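Local coordinates for hemolysin-related protein (Vibrio cholerae serotype O1, PDB 5V6F) that binds mannose-containing glycans such as mannotriose through the second beta-prism lectin domain of the biofilm protein RbmC, at residues A[59-71]-A[82-95]. Sequence-based numbering, arbitrary orientation.
Sequences PIALDQLQSVEVT and IVAIKFTMKDGSSV
Strands 65-71 and 82-89 pair antiparallel as the two central strands of a four-stranded sheet, while Ile60, from the neighbouring sheet, packs onto the same hairpin from its inner side. The backbone pairing is regular from Ser67 to Thr71 and closes in a classic bulge at each end. At one, Thr88 O accepts from both Gln66 N (2.8 Å) and Ser67 N (3.1 Å); at the other, Thr71 O takes Val83 N and Ala84 N. Beyond the first bulge, Lys90 N reaches Gln64 O at 2.8 Å, extending the join into the type I turn that begins at Met89.

The inward face carries Val68, Val70, Ile85 and Phe87, whose branched or aromatic side chains suit a buried interface between sheets. Ile60 CG1 stands 3.8 Å from the centroid of the Phe87 ring, almost on its normal, a CH-pi contact. Ile85 CG2 lies over the opposite face, displaced toward the rim, and Leu65 CD1 meets the edge in plane, so the ring is wedged on three sides. Met89 folds back through bent torsions (chi2 -56°, chi3 -71°), bringing its methyl CE against the 60-65 bend, 4.0 Å from Ile60 CG2, while SD rests on Leu65 CD1. Phe134 of strand 131-137 adds the third sheet's contribution against Val70 and Ile85.

The other face is more polar toward the turn. Glu69 and Lys86 run out with extended chains, and a water accepting weakly from Lys86 NZ donates to Glu69 OE1; their charged ends stay 4.7 Å apart (OE1 to NZ). Asp91 OD1 accepts from both Ser93 N and Ser93 OG, the first making an Asx turn that overlaps the end of the type I turn Met89-Gly92. Three antiparallel four-stranded sheets enclosing an apolar core are the hallmark of the beta-prism lectin fold.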
# COMPACT_ATOMS: atom_id res chain seq x y z
N PRO A 59 -8.62 6.46 5.50
CA PRO A 59 -8.15 6.48 4.11
C PRO A 59 -7.13 7.58 3.86
O PRO A 59 -7.10 8.60 4.54
CB PRO A 59 -9.43 6.71 3.30
CG PRO A 59 -10.34 7.42 4.24
CD PRO A 59 -10.03 6.86 5.60
N ILE A 60 -6.30 7.34 2.85
CA ILE A 60 -5.33 8.32 2.38
C ILE A 60 -5.97 9.11 1.25
O ILE A 60 -6.45 8.54 0.26
CB ILE A 60 -4.04 7.62 1.91
CG1 ILE A 60 -3.46 6.74 3.02
CG2 ILE A 60 -3.02 8.64 1.42
CD1 ILE A 60 -3.07 7.49 4.27
N ALA A 61 -5.97 10.44 1.38
CA ALA A 61 -6.49 11.32 0.34
C ALA A 61 -5.42 11.43 -0.75
O ALA A 61 -4.42 12.12 -0.58
CB ALA A 61 -6.86 12.68 0.91
N LEU A 62 -5.64 10.74 -1.87
CA LEU A 62 -4.62 10.67 -2.91
C LEU A 62 -4.39 12.01 -3.59
O LEU A 62 -3.30 12.25 -4.10
CB LEU A 62 -5.02 9.62 -3.95
CG LEU A 62 -5.00 8.17 -3.46
CD1 LEU A 62 -5.51 7.25 -4.55
CD2 LEU A 62 -3.61 7.76 -3.01
N ASP A 63 -5.41 12.87 -3.63
CA ASP A 63 -5.20 14.20 -4.17
C ASP A 63 -4.35 15.06 -3.24
O ASP A 63 -3.85 16.10 -3.66
CB ASP A 63 -6.54 14.89 -4.42
CG ASP A 63 -7.40 14.97 -3.17
OD1 ASP A 63 -7.45 13.98 -2.41
OD2 ASP A 63 -8.01 16.04 -2.94
N GLN A 64 -4.18 14.62 -1.99
CA GLN A 64 -3.38 15.32 -1.01
C GLN A 64 -2.01 14.66 -0.80
O GLN A 64 -1.21 15.17 -0.02
CB GLN A 64 -4.15 15.40 0.31
CG GLN A 64 -5.39 16.30 0.21
CD GLN A 64 -6.49 15.93 1.18
OE1 GLN A 64 -7.67 15.92 0.83
NE2 GLN A 64 -6.12 15.62 2.41
N LEU A 65 -1.72 13.58 -1.52
CA LEU A 65 -0.50 12.82 -1.29
C LEU A 65 0.69 13.47 -1.99
O LEU A 65 0.62 13.81 -3.17
CB LEU A 65 -0.68 11.38 -1.80
CG LEU A 65 0.49 10.42 -1.60
CD1 LEU A 65 0.80 10.23 -0.12
CD2 LEU A 65 0.18 9.09 -2.27
N GLN A 66 1.77 13.65 -1.24
CA GLN A 66 3.01 14.18 -1.80
C GLN A 66 4.00 13.07 -2.13
O GLN A 66 4.54 13.04 -3.24
CB GLN A 66 3.66 15.18 -0.83
CG GLN A 66 5.00 15.73 -1.32
CD GLN A 66 5.57 16.80 -0.41
OE1 GLN A 66 4.93 17.23 0.55
NE2 GLN A 66 6.78 17.24 -0.72
N SER A 67 4.24 12.15 -1.21
CA SER A 67 5.24 11.11 -1.43
C SER A 67 4.93 9.89 -0.57
O SER A 67 4.18 9.97 0.41
CB SER A 67 6.65 11.62 -1.13
OG SER A 67 6.78 11.94 0.24
N VAL A 68 5.53 8.77 -0.95
CA VAL A 68 5.46 7.54 -0.16
C VAL A 68 6.87 7.05 0.12
O VAL A 68 7.79 7.25 -0.67
CB VAL A 68 4.63 6.44 -0.86
CG1 VAL A 68 3.17 6.85 -0.96
CG2 VAL A 68 5.21 6.12 -2.25
N GLU A 69 7.02 6.42 1.28
CA GLU A 69 8.23 5.71 1.67
C GLU A 69 7.78 4.30 2.02
O GLU A 69 7.11 4.11 3.03
CB GLU A 69 8.91 6.40 2.85
CG GLU A 69 10.24 5.84 3.27
CD GLU A 69 10.85 6.64 4.41
OE1 GLU A 69 10.53 6.34 5.58
OE2 GLU A 69 11.61 7.59 4.13
N VAL A 70 8.11 3.34 1.17
CA VAL A 70 7.57 1.98 1.25
C VAL A 70 8.67 1.06 1.75
O VAL A 70 9.73 0.96 1.13
CB VAL A 70 7.04 1.50 -0.11
CG1 VAL A 70 6.46 0.09 0.01
CG2 VAL A 70 5.99 2.46 -0.64
N THR A 71 8.42 0.39 2.87
CA THR A 71 9.35 -0.59 3.42
C THR A 71 8.83 -1.99 3.12
O THR A 71 7.68 -2.32 3.46
CB THR A 71 9.53 -0.39 4.93
OG1 THR A 71 9.96 0.95 5.18
CG2 THR A 71 10.58 -1.36 5.47
N ILE A 82 5.19 -6.10 1.37
CA ILE A 82 5.24 -4.75 1.89
C ILE A 82 4.81 -4.80 3.35
O ILE A 82 3.75 -5.33 3.68
CB ILE A 82 4.33 -3.81 1.07
CG1 ILE A 82 4.90 -3.65 -0.35
CG2 ILE A 82 4.18 -2.45 1.78
CD1 ILE A 82 4.08 -2.74 -1.27
N VAL A 83 5.65 -4.25 4.23
CA VAL A 83 5.36 -4.27 5.65
C VAL A 83 5.00 -2.89 6.20
O VAL A 83 4.31 -2.82 7.23
CB VAL A 83 6.52 -4.88 6.46
CG1 VAL A 83 6.69 -6.36 6.10
CG2 VAL A 83 7.83 -4.12 6.25
N ALA A 84 5.41 -1.81 5.55
CA ALA A 84 5.07 -0.48 6.03
C ALA A 84 5.03 0.50 4.87
O ALA A 84 5.79 0.38 3.91
CB ALA A 84 6.06 0.01 7.09
N ILE A 85 4.12 1.47 4.97
CA ILE A 85 4.07 2.60 4.05
C ILE A 85 3.93 3.87 4.86
O ILE A 85 3.00 4.00 5.67
CB ILE A 85 2.91 2.51 3.04
CG1 ILE A 85 2.91 1.17 2.32
CG2 ILE A 85 3.02 3.65 2.02
CD1 ILE A 85 1.61 0.88 1.60
N LYS A 86 4.84 4.81 4.64
CA LYS A 86 4.73 6.15 5.20
C LYS A 86 4.21 7.08 4.11
O LYS A 86 4.85 7.23 3.06
CB LYS A 86 6.08 6.64 5.73
CG LYS A 86 6.05 8.04 6.29
CD LYS A 86 7.43 8.47 6.75
CE LYS A 86 7.48 9.96 7.01
NZ LYS A 86 8.87 10.41 7.32
N PHE A 87 3.05 7.68 4.35
CA PHE A 87 2.44 8.63 3.42
C PHE A 87 2.71 10.04 3.93
O PHE A 87 2.31 10.39 5.04
CB PHE A 87 0.93 8.39 3.32
CG PHE A 87 0.54 7.01 2.87
CD1 PHE A 87 0.37 5.99 3.78
CD2 PHE A 87 0.29 6.75 1.53
CE1 PHE A 87 -0.01 4.72 3.37
CE2 PHE A 87 -0.08 5.48 1.11
CZ PHE A 87 -0.24 4.47 2.03
N THR A 88 3.38 10.85 3.11
CA THR A 88 3.59 12.27 3.40
C THR A 88 2.66 13.09 2.53
O THR A 88 2.62 12.90 1.30
CB THR A 88 5.05 12.68 3.17
OG1 THR A 88 5.90 11.93 4.05
CG2 THR A 88 5.25 14.16 3.46
N MET A 89 1.90 13.99 3.15
CA MET A 89 0.87 14.76 2.47
C MET A 89 1.38 16.16 2.14
O MET A 89 2.40 16.62 2.65
CB MET A 89 -0.39 14.84 3.34
CG MET A 89 -0.73 13.54 4.07
SD MET A 89 -0.91 12.13 2.97
CE MET A 89 -2.46 12.54 2.15
N LYS A 90 0.65 16.85 1.26
CA LYS A 90 1.08 18.18 0.83
C LYS A 90 1.01 19.20 1.96
O LYS A 90 1.65 20.25 1.86
CB LYS A 90 0.25 18.69 -0.35
CG LYS A 90 0.26 17.80 -1.58
CD LYS A 90 -0.78 18.23 -2.62
CE LYS A 90 -0.70 17.37 -3.87
NZ LYS A 90 -1.44 17.98 -5.02
N ASP A 91 0.26 18.92 3.02
CA ASP A 91 0.27 19.82 4.17
C ASP A 91 1.50 19.64 5.04
O ASP A 91 1.70 20.41 5.98
CB ASP A 91 -1.02 19.65 5.00
CG ASP A 91 -1.14 18.29 5.66
OD1 ASP A 91 -0.22 17.45 5.52
OD2 ASP A 91 -2.17 18.05 6.32
N GLY A 92 2.36 18.66 4.73
CA GLY A 92 3.57 18.41 5.48
C GLY A 92 3.46 17.28 6.48
O GLY A 92 4.49 16.85 7.02
N SER A 93 2.26 16.80 6.75
CA SER A 93 2.07 15.74 7.73
C SER A 93 2.38 14.38 7.11
O SER A 93 2.46 14.23 5.89
CB SER A 93 0.64 15.76 8.26
OG SER A 93 -0.28 15.38 7.25
N SER A 94 2.55 13.39 7.97
CA SER A 94 2.78 12.03 7.51
C SER A 94 2.07 11.05 8.43
O SER A 94 1.81 11.34 9.60
CB SER A 94 4.28 11.70 7.44
OG SER A 94 4.86 11.64 8.73
N VAL A 95 1.74 9.90 7.87
CA VAL A 95 1.18 8.78 8.62
C VAL A 95 1.91 7.52 8.19
O VAL A 95 2.20 7.34 7.00
CB VAL A 95 -0.35 8.65 8.39
CG1 VAL A 95 -0.68 8.72 6.91
CG2 VAL A 95 -0.89 7.35 8.99
O HOH W 1 -3.86 17.02 -6.17
O HOH W 2 11.14 8.02 7.63